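Side-chain contacts in putative tetR-family transcriptional regulator (Streptomyces coelicolor, PDB 3FIW), which probably acts as a DNA-binding transcriptional regulator that recognises operator sequences through an N-terminal helix-turn-helix domain, as in other TetR-family repressors: residues 31-36 and 49-54; 134-139 and 152-157. All coordinates share one frame; numbering follows the deposited sequence.

In the fold
Contact 1 comes first along the chain and joins helix 27-41 to helix 48-55 within the N-terminal, probably DNA-binding, TetR-type domain. Contact 2 follows in series, pairing helix 130-142 with helix 147-170 in the all-helical C-terminal region. Their centres lie 34 Å apart on opposite sides of the chain's centre, and their nearest atoms are about 18 Å apart; the two do not touch, and they share no helix. Contact 1 meets no other subunit, whereas Ala153 and Ala156, on the second helix of contact 2, pack on the second subunit. This separation matches the TetR plan of a DNA-reading head joined to a larger helical, dimer-forming body.

Contact 1 (31-36 and 49-54); sequences ITEALD and RRLAKR
Leu51 makes the close contacts from helix 48-55 to helix 27-41, and Glu33 and Ala34 receive it. The apolar contacts come from both ends of its fork. CD1 settles against the backbone between the two residues, 3.7 Å from Ala34 N and 3.8 Å from Glu33 C, and also meets Glu33 CB at 4.0 Å. The other branch approaches the methyl of Ala34, with CD2 4.0 Å from CB. Leu51 carries CG anti to its backbone nitrogen (chi1 172°), which sends the fork outward to straddle this small side chain. The helices pack closely here, the CA atoms of Ala34 and Leu51 being 6.1 Å apart, a separation with which the short side chain of Ala34 is compatible.

Polar groups add no hydrogen bond across the two segments. Glu33 takes part through its aliphatic root; the chain bends at chi2 (68°) and turns the carboxylate away from the leucine. Arg54 sets out toward helix 27-41, but its end leads away. Farther along helix 27-41, Asp36 forms a salt bridge with Arg114.

Further apolar neighbours enclose the leucine: Val30 and Leu37 of helix 27-41, Leu62 of helix 60-63 and Leu72 of helix 69-79, while Met76 covers Ala34. Such a buried leucine, fixing the first helix against the leading helix of a predicted helix-turn-helix, belongs to the core of the TetR-type three-helix DNA-binding domain.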
ATOM      1  N   ILE A  31       8.332   1.207 -24.076  1.00 29.67           N
ATOM      2  CA  ILE A  31       7.682   1.331 -22.797  1.00 28.12           C
ATOM      3  C   ILE A  31       6.327   0.636 -22.843  1.00 29.07           C
ATOM      4  O   ILE A  31       5.916   0.013 -21.885  1.00 29.37           O
ATOM      5  CB  ILE A  31       7.541   2.841 -22.362  1.00 28.28           C
ATOM      6  CG1 ILE A  31       8.908   3.465 -22.070  1.00 26.22           C
ATOM      7  CG2 ILE A  31       6.664   2.964 -21.138  1.00 28.19           C
ATOM      8  CD1 ILE A  31       8.968   5.012 -22.156  1.00 25.80           C
ATOM      9  N   THR A  32       5.636   0.747 -23.969  1.00 29.62           N
ATOM     10  CA  THR A  32       4.316   0.150 -24.144  1.00 31.05           C
ATOM     11  C   THR A  32       4.452  -1.347 -24.182  1.00 30.87           C
ATOM     12  O   THR A  32       3.641  -2.086 -23.603  1.00 30.54           O
ATOM     13  CB  THR A  32       3.658   0.678 -25.455  1.00 31.98           C
ATOM     14  OG1 THR A  32       3.291   2.056 -25.259  1.00 32.53           O
ATOM     15  CG2 THR A  32       2.408  -0.120 -25.802  1.00 34.61           C
ATOM     16  N   GLU A  33       5.519  -1.789 -24.839  1.00 30.10           N
ATOM     17  CA  GLU A  33       5.867  -3.192 -24.891  1.00 30.20           C
ATOM     18  C   GLU A  33       6.302  -3.754 -23.517  1.00 29.89           C
ATOM     19  O   GLU A  33       6.089  -4.940 -23.222  1.00 29.36           O
ATOM     20  CB  GLU A  33       6.951  -3.385 -25.942  1.00 30.92           C
ATOM     21  CG  GLU A  33       6.951  -4.773 -26.559  1.00 34.88           C
ATOM     22  CD  GLU A  33       5.727  -5.078 -27.434  1.00 38.23           C
ATOM     23  OE1 GLU A  33       5.231  -4.195 -28.185  1.00 38.50           O
ATOM     24  OE2 GLU A  33       5.275  -6.236 -27.360  1.00 41.37           O
ATOM     25  N   ALA A  34       6.868  -2.889 -22.682  1.00 28.50           N
ATOM     26  CA  ALA A  34       7.328  -3.281 -21.355  1.00 28.77           C
ATOM     27  C   ALA A  34       6.134  -3.513 -20.426  1.00 28.39           C
ATOM     28  O   ALA A  34       6.074  -4.513 -19.666  1.00 28.63           O
ATOM     29  CB  ALA A  34       8.242  -2.188 -20.813  1.00 27.07           C
ATOM     30  N   LEU A  35       5.164  -2.600 -20.521  1.00 28.54           N
ATOM     31  CA  LEU A  35       3.919  -2.687 -19.775  1.00 27.63           C
ATOM     32  C   LEU A  35       3.083  -3.895 -20.196  1.00 28.53           C
ATOM     33  O   LEU A  35       2.415  -4.512 -19.335  1.00 28.30           O
ATOM     34  CB  LEU A  35       3.132  -1.406 -19.931  1.00 27.87           C
ATOM     35  CG  LEU A  35       3.686  -0.145 -19.223  1.00 27.47           C
ATOM     36  CD1 LEU A  35       2.790   1.036 -19.484  1.00 26.48           C
ATOM     37  CD2 LEU A  35       3.843  -0.353 -17.744  1.00 26.62           C
ATOM     38  N   ASP A  36       3.106  -4.225 -21.490  1.00 28.01           N
ATOM     39  CA  ASP A  36       2.483  -5.447 -21.965  1.00 29.49           C
ATOM     40  C   ASP A  36       3.179  -6.681 -21.439  1.00 29.83           C
ATOM     41  O   ASP A  36       2.502  -7.642 -21.048  1.00 31.15           O
ATOM     42  CB  ASP A  36       2.440  -5.528 -23.489  1.00 29.68           C
ATOM     43  CG  ASP A  36       1.426  -4.566 -24.105  1.00 33.14           C
ATOM     44  OD1 ASP A  36       0.645  -3.875 -23.381  1.00 33.45           O
ATOM     45  OD2 ASP A  36       1.428  -4.510 -25.351  1.00 37.75           O
ATOM     46  N   ARG A  49      16.440  -8.205 -20.887  1.00 38.16           N
ATOM     47  CA  ARG A  49      16.615  -9.282 -21.837  1.00 39.12           C
ATOM     48  C   ARG A  49      15.267  -9.826 -22.339  1.00 38.06           C
ATOM     49  O   ARG A  49      15.104 -10.094 -23.533  1.00 38.69           O
ATOM     50  CB  ARG A  49      17.651 -10.342 -21.358  1.00 39.65           C
ATOM     51  CG  ARG A  49      17.147 -11.652 -20.856  1.00 43.42           C
ATOM     52  CD  ARG A  49      17.318 -12.790 -21.874  1.00 50.67           C
ATOM     53  NE  ARG A  49      16.790 -14.054 -21.335  1.00 57.31           N
ATOM     54  CZ  ARG A  49      15.489 -14.325 -21.135  1.00 60.33           C
ATOM     55  NH1 ARG A  49      14.542 -13.443 -21.452  1.00 61.32           N
ATOM     56  NH2 ARG A  49      15.120 -15.497 -20.621  1.00 62.80           N
ATOM     57  N   ARG A  50      14.282  -9.902 -21.459  1.00 36.56           N
ATOM     58  CA  ARG A  50      12.994 -10.447 -21.832  1.00 35.43           C
ATOM     59  C   ARG A  50      12.220  -9.465 -22.727  1.00 34.29           C
ATOM     60  O   ARG A  50      11.577  -9.876 -23.703  1.00 34.59           O
ATOM     61  CB  ARG A  50      12.213 -10.766 -20.557  1.00 36.63           C
ATOM     62  CG  ARG A  50      11.481 -12.070 -20.583  1.00 39.10           C
ATOM     63  CD  ARG A  50      11.323 -12.545 -19.169  1.00 46.65           C
ATOM     64  NE  ARG A  50      10.781 -13.897 -19.125  1.00 52.01           N
ATOM     65  CZ  ARG A  50      10.657 -14.615 -18.017  1.00 53.63           C
ATOM     66  NH1 ARG A  50      11.032 -14.106 -16.843  1.00 54.35           N
ATOM     67  NH2 ARG A  50      10.151 -15.839 -18.088  1.00 53.38           N
ATOM     68  N   LEU A  51      12.305  -8.171 -22.413  1.00 31.87           N
ATOM     69  CA  LEU A  51      11.733  -7.136 -23.238  1.00 30.01           C
ATOM     70  C   LEU A  51      12.369  -7.121 -24.633  1.00 30.18           C
ATOM     71  O   LEU A  51      11.655  -7.032 -25.644  1.00 29.41           O
ATOM     72  CB  LEU A  51      11.858  -5.765 -22.537  1.00 29.77           C
ATOM     73  CG  LEU A  51      11.508  -4.452 -23.253  1.00 27.97           C
ATOM     74  CD1 LEU A  51      10.061  -4.387 -23.719  1.00 24.80           C
ATOM     75  CD2 LEU A  51      11.810  -3.315 -22.318  1.00 27.18           C
ATOM     76  N   ALA A  52      13.706  -7.202 -24.685  1.00 29.93           N
ATOM     77  CA  ALA A  52      14.424  -7.242 -25.958  1.00 30.70           C
ATOM     78  C   ALA A  52      13.831  -8.329 -26.852  1.00 31.41           C
ATOM     79  O   ALA A  52      13.536  -8.101 -28.022  1.00 30.70           O
ATOM     80  CB  ALA A  52      15.900  -7.499 -25.742  1.00 30.32           C
ATOM     81  N   LYS A  53      13.662  -9.506 -26.269  1.00 32.49           N
ATOM     82  CA  LYS A  53      13.201 -10.682 -26.976  1.00 34.04           C
ATOM     83  C   LYS A  53      11.759 -10.513 -27.457  1.00 34.47           C
ATOM     84  O   LYS A  53      11.480 -10.823 -28.590  1.00 35.18           O
ATOM     85  CB  LYS A  53      13.416 -11.902 -26.073  1.00 34.25           C
ATOM     86  CG  LYS A  53      12.374 -12.972 -26.151  1.00 37.19           C
ATOM     87  CD  LYS A  53      12.822 -14.129 -27.025  1.00 42.94           C
ATOM     88  CE  LYS A  53      11.938 -15.319 -26.740  1.00 46.16           C
ATOM     89  NZ  LYS A  53      11.556 -15.281 -25.290  1.00 48.19           N
ATOM     90  N   ARG A  54      10.861 -10.009 -26.606  1.00 35.39           N
ATOM     91  CA  ARG A  54       9.498  -9.591 -27.023  1.00 36.51           C
ATOM     92  C   ARG A  54       9.517  -8.680 -28.247  1.00 35.78           C
ATOM     93  O   ARG A  54       8.645  -8.767 -29.104  1.00 35.05           O
ATOM     94  CB  ARG A  54       8.736  -8.859 -25.884  1.00 37.00           C
ATOM     95  CG  ARG A  54       7.671  -9.693 -25.102  1.00 41.63           C
ATOM     96  CD  ARG A  54       7.939 -11.217 -25.204  1.00 48.14           C
ATOM     97  NE  ARG A  54       7.811 -11.997 -23.955  1.00 51.55           N
ATOM     98  CZ  ARG A  54       8.833 -12.592 -23.310  1.00 52.48           C
ATOM     99  NH1 ARG A  54      10.079 -12.475 -23.765  1.00 50.07           N
ATOM    100  NH2 ARG A  54       8.614 -13.303 -22.194  1.00 51.49           N
TER

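Contact 2 (134-139 and 152-157)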
ATOM      1  N   ARG A 134      -2.858  20.930  -8.717  1.00 45.45           N
ATOM      2  CA  ARG A 134      -3.242  22.264  -8.261  1.00 45.43           C
ATOM      3  C   ARG A 134      -4.652  22.611  -8.692  1.00 43.93           C
ATOM      4  O   ARG A 134      -5.363  23.295  -7.967  1.00 44.11           O
ATOM      5  CB  ARG A 134      -2.260  23.319  -8.794  1.00 46.05           C
ATOM      6  CG  ARG A 134      -2.497  24.775  -8.323  1.00 49.41           C
ATOM      7  CD  ARG A 134      -2.051  24.984  -6.867  1.00 56.29           C
ATOM      8  NE  ARG A 134      -3.145  25.005  -5.878  1.00 59.73           N
ATOM      9  CZ  ARG A 134      -3.265  24.176  -4.830  1.00 62.10           C
ATOM     10  NH1 ARG A 134      -2.364  23.212  -4.593  1.00 60.89           N
ATOM     11  NH2 ARG A 134      -4.298  24.320  -3.994  1.00 62.37           N
ATOM     12  N   ARG A 135      -5.049  22.150  -9.876  1.00 43.03           N
ATOM     13  CA  ARG A 135      -6.395  22.433 -10.404  1.00 42.72           C
ATOM     14  C   ARG A 135      -7.479  21.661  -9.608  1.00 41.38           C
ATOM     15  O   ARG A 135      -8.534  22.219  -9.257  1.00 41.87           O
ATOM     16  CB  ARG A 135      -6.486  22.138 -11.912  1.00 42.95           C
ATOM     17  CG  ARG A 135      -5.598  23.031 -12.798  1.00 45.71           C
ATOM     18  CD  ARG A 135      -6.198  23.271 -14.177  1.00 50.06           C
ATOM     19  NE  ARG A 135      -5.194  23.835 -15.083  1.00 53.85           N
ATOM     20  CZ  ARG A 135      -5.168  25.097 -15.533  1.00 56.22           C
ATOM     21  NH1 ARG A 135      -6.115  25.982 -15.204  1.00 55.64           N
ATOM     22  NH2 ARG A 135      -4.187  25.472 -16.347  1.00 57.44           N
ATOM     23  N   LYS A 136      -7.178  20.395  -9.328  1.00 38.85           N
ATOM     24  CA  LYS A 136      -8.001  19.537  -8.475  1.00 37.19           C
ATOM     25  C   LYS A 136      -8.133  20.141  -7.085  1.00 36.81           C
ATOM     26  O   LYS A 136      -9.231  20.254  -6.557  1.00 36.19           O
ATOM     27  CB  LYS A 136      -7.404  18.133  -8.404  1.00 35.74           C
ATOM     28  CG  LYS A 136      -7.582  17.330  -9.645  1.00 33.23           C
ATOM     29  CD  LYS A 136      -6.916  15.958  -9.503  1.00 31.99           C
ATOM     30  CE  LYS A 136      -6.973  15.205 -10.819  1.00 30.99           C
ATOM     31  NZ  LYS A 136      -6.293  13.914 -10.646  1.00 34.69           N
HETATM   32  N   MSE A 137      -7.013  20.565  -6.504  1.00 36.91           N
HETATM   33  CA  MSE A 137      -7.055  21.199  -5.201  1.00 36.95           C
HETATM   34  C   MSE A 137      -7.857  22.494  -5.198  1.00 37.04           C
HETATM   35  O   MSE A 137      -8.646  22.696  -4.278  1.00 36.95           O
HETATM   36  CB  MSE A 137      -5.660  21.463  -4.677  1.00 37.66           C
HETATM   37  CG  MSE A 137      -5.628  21.538  -3.164  1.00 42.90           C
HETATM   38 SE   MSE A 137      -5.960  19.747  -2.425  0.70 50.79          SE
HETATM   39  CE  MSE A 137      -4.430  18.678  -3.088  1.00 52.12           C
ATOM     40  N   ASP A 138      -7.655  23.359  -6.212  1.00 36.64           N
ATOM     41  CA  ASP A 138      -8.414  24.610  -6.368  1.00 37.20           C
ATOM     42  C   ASP A 138      -9.906  24.376  -6.438  1.00 36.63           C
ATOM     43  O   ASP A 138     -10.685  25.091  -5.802  1.00 37.75           O
ATOM     44  CB  ASP A 138      -7.978  25.372  -7.627  1.00 37.33           C
ATOM     45  CG  ASP A 138      -6.637  26.086  -7.451  1.00 39.45           C
ATOM     46  OD1 ASP A 138      -6.020  26.455  -8.498  1.00 38.89           O
ATOM     47  OD2 ASP A 138      -6.217  26.271  -6.267  1.00 39.86           O
ATOM     48  N   PHE A 139     -10.306  23.372  -7.212  1.00 35.62           N
ATOM     49  CA  PHE A 139     -11.703  22.958  -7.272  1.00 34.01           C
ATOM     50  C   PHE A 139     -12.297  22.606  -5.904  1.00 33.35           C
ATOM     51  O   PHE A 139     -13.430  22.985  -5.618  1.00 32.60           O
ATOM     52  CB  PHE A 139     -11.851  21.774  -8.221  1.00 33.65           C
ATOM     53  CG  PHE A 139     -13.184  21.114  -8.137  1.00 32.97           C
ATOM     54  CD1 PHE A 139     -14.315  21.711  -8.726  1.00 32.90           C
ATOM     55  CD2 PHE A 139     -13.332  19.938  -7.416  1.00 29.01           C
ATOM     56  CE1 PHE A 139     -15.590  21.103  -8.638  1.00 31.83           C
ATOM     57  CE2 PHE A 139     -14.569  19.300  -7.327  1.00 31.58           C
ATOM     58  CZ  PHE A 139     -15.718  19.889  -7.951  1.00 32.47           C
HETATM   59  N   MSE A 152      -5.012  16.741   3.003  1.00 35.20           N
HETATM   60  CA  MSE A 152      -4.945  15.505   3.828  1.00 34.59           C
HETATM   61  C   MSE A 152      -5.804  14.380   3.290  1.00 34.08           C
HETATM   62  O   MSE A 152      -5.302  13.257   3.150  1.00 34.64           O
HETATM   63  CB  MSE A 152      -5.263  15.807   5.278  1.00 34.97           C
HETATM   64  CG  MSE A 152      -4.316  16.886   5.849  1.00 35.93           C
HETATM   65 SE   MSE A 152      -2.455  16.258   5.902  0.70 36.34          SE
HETATM   66  CE  MSE A 152      -1.743  16.981   4.266  1.00 38.14           C
ATOM     67  N   ALA A 153      -7.060  14.700   2.942  1.00 33.55           N
ATOM     68  CA  ALA A 153      -7.999  13.771   2.299  1.00 33.03           C
ATOM     69  C   ALA A 153      -7.455  13.184   1.037  1.00 33.01           C
ATOM     70  O   ALA A 153      -7.467  11.921   0.845  1.00 32.50           O
ATOM     71  CB  ALA A 153      -9.341  14.463   2.011  1.00 32.70           C
HETATM   72  N   MSE A 154      -6.950  14.071   0.187  1.00 32.11           N
HETATM   73  CA  MSE A 154      -6.307  13.631  -1.050  1.00 33.77           C
HETATM   74  C   MSE A 154      -5.114  12.717  -0.829  1.00 33.36           C
HETATM   75  O   MSE A 154      -4.977  11.742  -1.532  1.00 35.38           O
HETATM   76  CB  MSE A 154      -5.886  14.828  -1.886  1.00 34.43           C
HETATM   77  CG  MSE A 154      -7.067  15.633  -2.338  1.00 37.66           C
HETATM   78 SE   MSE A 154      -7.929  14.865  -3.897  0.70 43.39          SE
HETATM   79  CE  MSE A 154      -6.573  15.367  -5.202  1.00 36.66           C
ATOM     80  N   LEU A 155      -4.222  13.050   0.106  1.00 32.71           N
ATOM     81  CA  LEU A 155      -3.150  12.142   0.485  1.00 31.82           C
ATOM     82  C   LEU A 155      -3.668  10.801   1.049  1.00 30.99           C
ATOM     83  O   LEU A 155      -3.215   9.750   0.619  1.00 30.34           O
ATOM     84  CB  LEU A 155      -2.201  12.811   1.483  1.00 31.79           C
ATOM     85  CG  LEU A 155      -1.344  13.954   0.917  1.00 34.00           C
ATOM     86  CD1 LEU A 155      -0.489  14.588   2.017  1.00 30.49           C
ATOM     87  CD2 LEU A 155      -0.453  13.487  -0.250  1.00 33.39           C
ATOM     88  N   ALA A 156      -4.630  10.867   1.992  1.00 28.65           N
ATOM     89  CA  ALA A 156      -5.209   9.695   2.606  1.00 28.69           C
ATOM     90  C   ALA A 156      -5.768   8.757   1.555  1.00 28.14           C
ATOM     91  O   ALA A 156      -5.554   7.565   1.614  1.00 29.18           O
ATOM     92  CB  ALA A 156      -6.364  10.088   3.605  1.00 27.36           C
ATOM     93  N   ALA A 157      -6.526   9.323   0.629  1.00 28.17           N
ATOM     94  CA  ALA A 157      -7.277   8.598  -0.360  1.00 29.52           C
ATOM     95  C   ALA A 157      -6.332   7.812  -1.226  1.00 29.20           C
ATOM     96  O   ALA A 157      -6.552   6.650  -1.466  1.00 31.42           O
ATOM     97  CB  ALA A 157      -8.130   9.563  -1.200  1.00 27.90           C
TER
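No aromatic ring or other flat group bridges Lys136 and Met137 to Met154; the rings stand around these aliphatic chains. Trp99 of helix 96-112 touches Lys136 and meets Phe139 in an edge-to-face stack, and Phe100 of the same helix touches Met154. Trp96 and Pro90 also pack on Phe139. The planar guanidinium of Arg134 serves both helices: NE makes a weak hydrogen bond, part of a salt bridge, to Asp138 OD2 on its own helix (3.3 Å, 150°), while NH2 reaches across to a salt bridge with Glu147 of helix 147-170.

Between the helices two selenomethionines do most of the touching. Their chains slide past each other in opposite directions, and the terminal methyl of Met137 comes alongside the inner part of the Met154 chain, with CE 4.1 Å from CG. Met137 leaves its helix with CG anti to the backbone nitrogen (chi1 -155°) and then curls twice, which brings its end nearer the partner helix than its first bond would suggest. The two selenium atoms, SE of Met137 and SE of Met154, are 5.5 Å apart. Met154 curls as well and lays its own methyl beside Lys136, CE lying 4.3 Å from CB. The lysine chain runs on fully extended, its ammonium finding a partner outside the interface in the neutral amide of Asn103, through OD1.

The backbones stand well apart, the nearest CA atoms, of Met137 and Met154, being 8.7 Å apart. With no hydrogen bond or salt bridge across 134-139 and 152-157, their contact is apolar and rests on dispersion between long side chains; the Arg134-Glu147 salt bridge adds a polar tie between the same two helices at the start of helix 147-170.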